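Outer membrane lipoprotein carrier protein LolA (Thermus thermophilus, PDB 2YZY) is of unestablished function but probably shields the acyl chains of lipoproteins and carries these proteins towards the outer membrane, as LolA relatives do. Local coordinates at residues W76-L79 with Q84-I87; Y149-K152 with P157-F160. All coordinates share one frame; numbering follows the deposited sequence.

Contact 1 of 2, residues W76-L79 with Q84-I87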
# COMPACT_ATOMS: atom_id res chain seq x y z
N TRP A 76 14.69 -2.22 0.46
CA TRP A 76 15.53 -1.05 0.26
C TRP A 76 14.72 0.18 0.61
O TRP A 76 13.59 0.33 0.15
CB TRP A 76 15.95 -0.90 -1.21
CG TRP A 76 16.83 -1.96 -1.78
CD1 TRP A 76 17.48 -2.96 -1.10
CD2 TRP A 76 17.17 -2.13 -3.16
NE1 TRP A 76 18.21 -3.73 -1.98
CE2 TRP A 76 18.03 -3.24 -3.25
CE3 TRP A 76 16.83 -1.44 -4.33
CZ2 TRP A 76 18.56 -3.69 -4.47
CZ3 TRP A 76 17.36 -1.88 -5.55
CH2 TRP A 76 18.21 -3.00 -5.60
N ASN A 77 15.29 1.07 1.41
CA ASN A 77 14.61 2.30 1.74
C ASN A 77 15.53 3.45 1.38
O ASN A 77 16.57 3.65 2.02
CB ASN A 77 14.25 2.36 3.23
CG ASN A 77 12.95 1.64 3.53
OD1 ASN A 77 11.87 2.11 3.16
ND2 ASN A 77 13.04 0.50 4.18
N TYR A 78 15.18 4.18 0.33
CA TYR A 78 15.99 5.31 -0.10
C TYR A 78 15.46 6.58 0.55
O TYR A 78 14.27 6.89 0.46
CB TYR A 78 15.97 5.45 -1.62
CG TYR A 78 16.84 6.60 -2.10
CD1 TYR A 78 18.23 6.56 -1.93
CD2 TYR A 78 16.28 7.76 -2.65
CE1 TYR A 78 19.03 7.64 -2.29
CE2 TYR A 78 17.08 8.84 -3.01
CZ TYR A 78 18.45 8.77 -2.83
OH TYR A 78 19.25 9.84 -3.17
N LEU A 79 16.36 7.30 1.21
CA LEU A 79 16.02 8.55 1.88
C LEU A 79 16.64 9.64 1.02
O LEU A 79 17.86 9.84 1.01
CB LEU A 79 16.61 8.55 3.29
CG LEU A 79 16.25 7.31 4.11
CD1 LEU A 79 16.94 7.38 5.48
CD2 LEU A 79 14.73 7.21 4.27
N GLN A 84 20.70 8.33 1.37
CA GLN A 84 21.05 7.05 1.98
C GLN A 84 20.13 5.95 1.48
O GLN A 84 18.91 6.13 1.40
CB GLN A 84 20.94 7.13 3.50
CG GLN A 84 21.90 8.10 4.16
CD GLN A 84 21.60 8.29 5.64
OE1 GLN A 84 20.49 8.68 6.01
NE2 GLN A 84 22.59 8.02 6.49
N LEU A 85 20.71 4.81 1.15
CA LEU A 85 19.92 3.65 0.72
C LEU A 85 20.07 2.63 1.85
O LEU A 85 21.14 2.03 2.01
CB LEU A 85 20.44 3.07 -0.59
CG LEU A 85 19.62 1.90 -1.16
CD1 LEU A 85 18.25 2.40 -1.58
CD2 LEU A 85 20.35 1.28 -2.34
N VAL A 86 19.02 2.46 2.64
CA VAL A 86 19.05 1.51 3.75
C VAL A 86 18.65 0.14 3.24
O VAL A 86 17.55 -0.04 2.70
CB VAL A 86 18.10 1.95 4.89
CG1 VAL A 86 18.30 1.06 6.12
CG2 VAL A 86 18.34 3.41 5.25
N ILE A 87 19.54 -0.84 3.41
CA ILE A 87 19.29 -2.20 2.96
C ILE A 87 19.08 -3.11 4.16
O ILE A 87 19.98 -3.26 5.00
CB ILE A 87 20.49 -2.72 2.13
CG1 ILE A 87 20.75 -1.78 0.95
CG2 ILE A 87 20.21 -4.13 1.63
CD1 ILE A 87 21.93 -2.18 0.09
O HOH W 1 15.61 -0.91 4.61

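Contact 2 of 2, residues Y149-K152 with P157-F160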
# COMPACT_ATOMS: atom_id res chain seq x y z
N TYR A 149 -11.75 -1.37 2.53
CA TYR A 149 -12.77 -1.33 1.49
C TYR A 149 -12.24 -1.95 0.20
O TYR A 149 -11.18 -1.56 -0.30
CB TYR A 149 -13.19 0.13 1.25
CG TYR A 149 -13.82 0.75 2.47
CD1 TYR A 149 -15.20 0.67 2.69
CD2 TYR A 149 -13.04 1.39 3.43
CE1 TYR A 149 -15.78 1.22 3.83
CE2 TYR A 149 -13.61 1.94 4.58
CZ TYR A 149 -14.98 1.84 4.77
OH TYR A 149 -15.55 2.38 5.91
N ILE A 150 -13.00 -2.92 -0.32
CA ILE A 150 -12.63 -3.64 -1.53
C ILE A 150 -13.67 -3.47 -2.63
O ILE A 150 -14.85 -3.77 -2.43
CB ILE A 150 -12.49 -5.16 -1.24
CG1 ILE A 150 -11.50 -5.39 -0.09
CG2 ILE A 150 -12.06 -5.90 -2.50
CD1 ILE A 150 -10.08 -4.90 -0.36
N LEU A 151 -13.23 -3.00 -3.79
CA LEU A 151 -14.12 -2.81 -4.94
C LEU A 151 -14.67 -4.19 -5.33
O LEU A 151 -13.91 -5.15 -5.45
CB LEU A 151 -13.35 -2.20 -6.11
CG LEU A 151 -14.13 -1.90 -7.40
CD1 LEU A 151 -15.20 -0.86 -7.12
CD2 LEU A 151 -13.18 -1.40 -8.47
N LYS A 152 -15.98 -4.29 -5.52
CA LYS A 152 -16.59 -5.58 -5.87
C LYS A 152 -16.42 -6.01 -7.33
O LYS A 152 -16.04 -7.15 -7.59
CB LYS A 152 -18.09 -5.56 -5.53
CG LYS A 152 -18.39 -5.52 -4.04
CD LYS A 152 -19.89 -5.53 -3.76
CE LYS A 152 -20.54 -6.83 -4.22
NZ LYS A 152 -22.01 -6.83 -3.95
N PRO A 157 -8.16 -3.22 -3.35
CA PRO A 157 -8.35 -2.28 -2.24
C PRO A 157 -8.60 -0.85 -2.70
O PRO A 157 -7.98 -0.37 -3.65
CB PRO A 157 -7.04 -2.40 -1.45
CG PRO A 157 -6.45 -3.72 -1.89
CD PRO A 157 -6.78 -3.75 -3.35
N LEU A 158 -9.50 -0.17 -2.01
CA LEU A 158 -9.81 1.21 -2.35
C LEU A 158 -9.49 2.14 -1.20
O LEU A 158 -9.21 3.32 -1.42
CB LEU A 158 -11.29 1.36 -2.69
CG LEU A 158 -11.82 0.71 -3.97
CD1 LEU A 158 -13.33 0.93 -4.05
CD2 LEU A 158 -11.12 1.32 -5.17
N ARG A 159 -9.53 1.62 0.02
CA ARG A 159 -9.32 2.47 1.19
C ARG A 159 -8.99 1.69 2.45
O ARG A 159 -9.55 0.62 2.70
CB ARG A 159 -10.59 3.30 1.41
CG ARG A 159 -10.51 4.38 2.47
CD ARG A 159 -11.87 5.04 2.62
NE ARG A 159 -11.84 6.22 3.48
CZ ARG A 159 -12.93 6.92 3.80
NH1 ARG A 159 -14.11 6.55 3.33
NH2 ARG A 159 -12.83 7.98 4.59
N PHE A 160 -8.07 2.23 3.25
CA PHE A 160 -7.66 1.62 4.51
C PHE A 160 -7.86 2.68 5.59
O PHE A 160 -7.36 3.80 5.46
CB PHE A 160 -6.17 1.24 4.49
CG PHE A 160 -5.80 0.25 3.42
CD1 PHE A 160 -5.52 -1.07 3.74
CD2 PHE A 160 -5.69 0.66 2.09
CE1 PHE A 160 -5.13 -1.98 2.76
CE2 PHE A 160 -5.30 -0.24 1.10
CZ PHE A 160 -5.02 -1.56 1.43

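Contact 1 of 2, residues W76-L79 with Q84-I87
With CG of Leu85 swung anti to its own backbone N (chi1 -176°), the methyl CD1 turns back across the hairpin and settles between Trp76 and Tyr78, 3.8 Å from Tyr78 CB and 4.0 Å from Trp76 CB. It meets the Tyr78 ring at the edge, near its plane, and Tyr78 OH is hydrogen-bonded to Asn83 in the turn. Trp76 keeps CG beside its backbone N (chi1 -65°), which sets the indole alongside Ile87, the two side chains pointing the same way, and Trp76 CD1 lies 4.0 Å from Ile87 CG2. A branched isoleucine suits this place, since both CG1 and CG2 bear on the five-membered ring.

Asn77 and Val86 form a hydrogen-bonded antiparallel pair, as do Leu79 and Gln84. The bond from Leu79 N to Gln84 O is 2.8 Å long and nearly straight (172°), while that from Gln84 N to Leu79 O is stretched to 3.2 Å. The other face carries Asn77, Leu79, Gln84 and Val86. Here Val86 O takes both Asn77 N and a water, and Asn77 ND2 donates to the same water. Asn77 OD1 is held by Thr68 on the preceding strand. Leu79 CD1 touches the carbonyl end of the Gln84 amide, 3.8 Å from Gln84 OE1, which is also hydrogen-bonded to Thr82.

The chemistry is thus divided by face: aromatic and aliphatic groups around Leu85 on one side, mixed polar and apolar groups on the other. Trp76 NE1, buried by Ile87 without a partner in the model, probably pays a small desolvation cost for the apolar cover its ring gains.

Contact 2 of 2, residues Y149-K152 with P157-F160
The Tyr149 ring receives Arg159 along its CD2 side: Arg159 O lies at the edge, near the ring plane, 3.6 Å from Tyr149 CD2, while the arginine methylenes climb from that edge towards one face, with Arg159 CB 3.7 Å and Arg159 CD 3.9 Å from Tyr149 CD2. The two side chains run alongside each other, pointing the same way, and the guanidinium plane is turned 29° from the ring. Arginine suits the place because its extended chain offers apolar carbons to the ring and still delivers its charge to Asp172, with which Arg159 NH2 forms a salt bridge. Tyr149 OH bonds to Glu147, and Val123 and Leu125 of the strand 116-125 also pack on the tyrosine.

The backbones form a beta hairpin with a beta bulge. Tyr149 faces Arg159 as a hydrogen-bonded pair, Tyr149 N giving to Arg159 O at 3.0 Å, but the next residue, Ile150, faces Pro157, so Leu158 is the extra residue. Its near-helical psi (-27°) is that of the first residue of a classic bulge, and its CB points towards the partner strand, where Leu158 CD1 meets Leu151 CB at 3.7 Å. Leu158 N gives the second hydrogen bond of the bulge, to Tyr149 O at 2.8 Å. The strands belong to the curved, open beta structure of the LolA-like fold, in which helix 7-18 lies against the face carrying Ile150 and Pro157.

Proline suits the place opposite Ile150, since in a non-hydrogen-bonded pair no N-H is needed towards this strand. Ile150 bends at its second torsion (chi2 -61°), laying CD1 3.7 Å from Pro157 CA and against the pyrrolidine ring. Val15 of the helix touches both residues, and Ile11 adds to the cover of Ile150.

Both contacts are antiparallel hairpins, and they come in series along the chain: contact 1 closes before contact 2 opens. Their centres stand 30 Å apart and their nearest atoms about 17 Å, on opposite sides of the chain's centre, so they do not touch. Contact 1 joins strands 75-79 and 84-88 near one end of the run of strands, with 196-199 beside it; contact 2 joins 145-151 and 156-163 towards the other, where helix 7-18 packs. Strands 169-180, 23-30, 39-47, 52-59 and 67-70 lie between them in the order of strands. The hairpins thus mark two distant parts of the curved wall that, as in LolA relatives, probably surrounds a lipid-binding cavity.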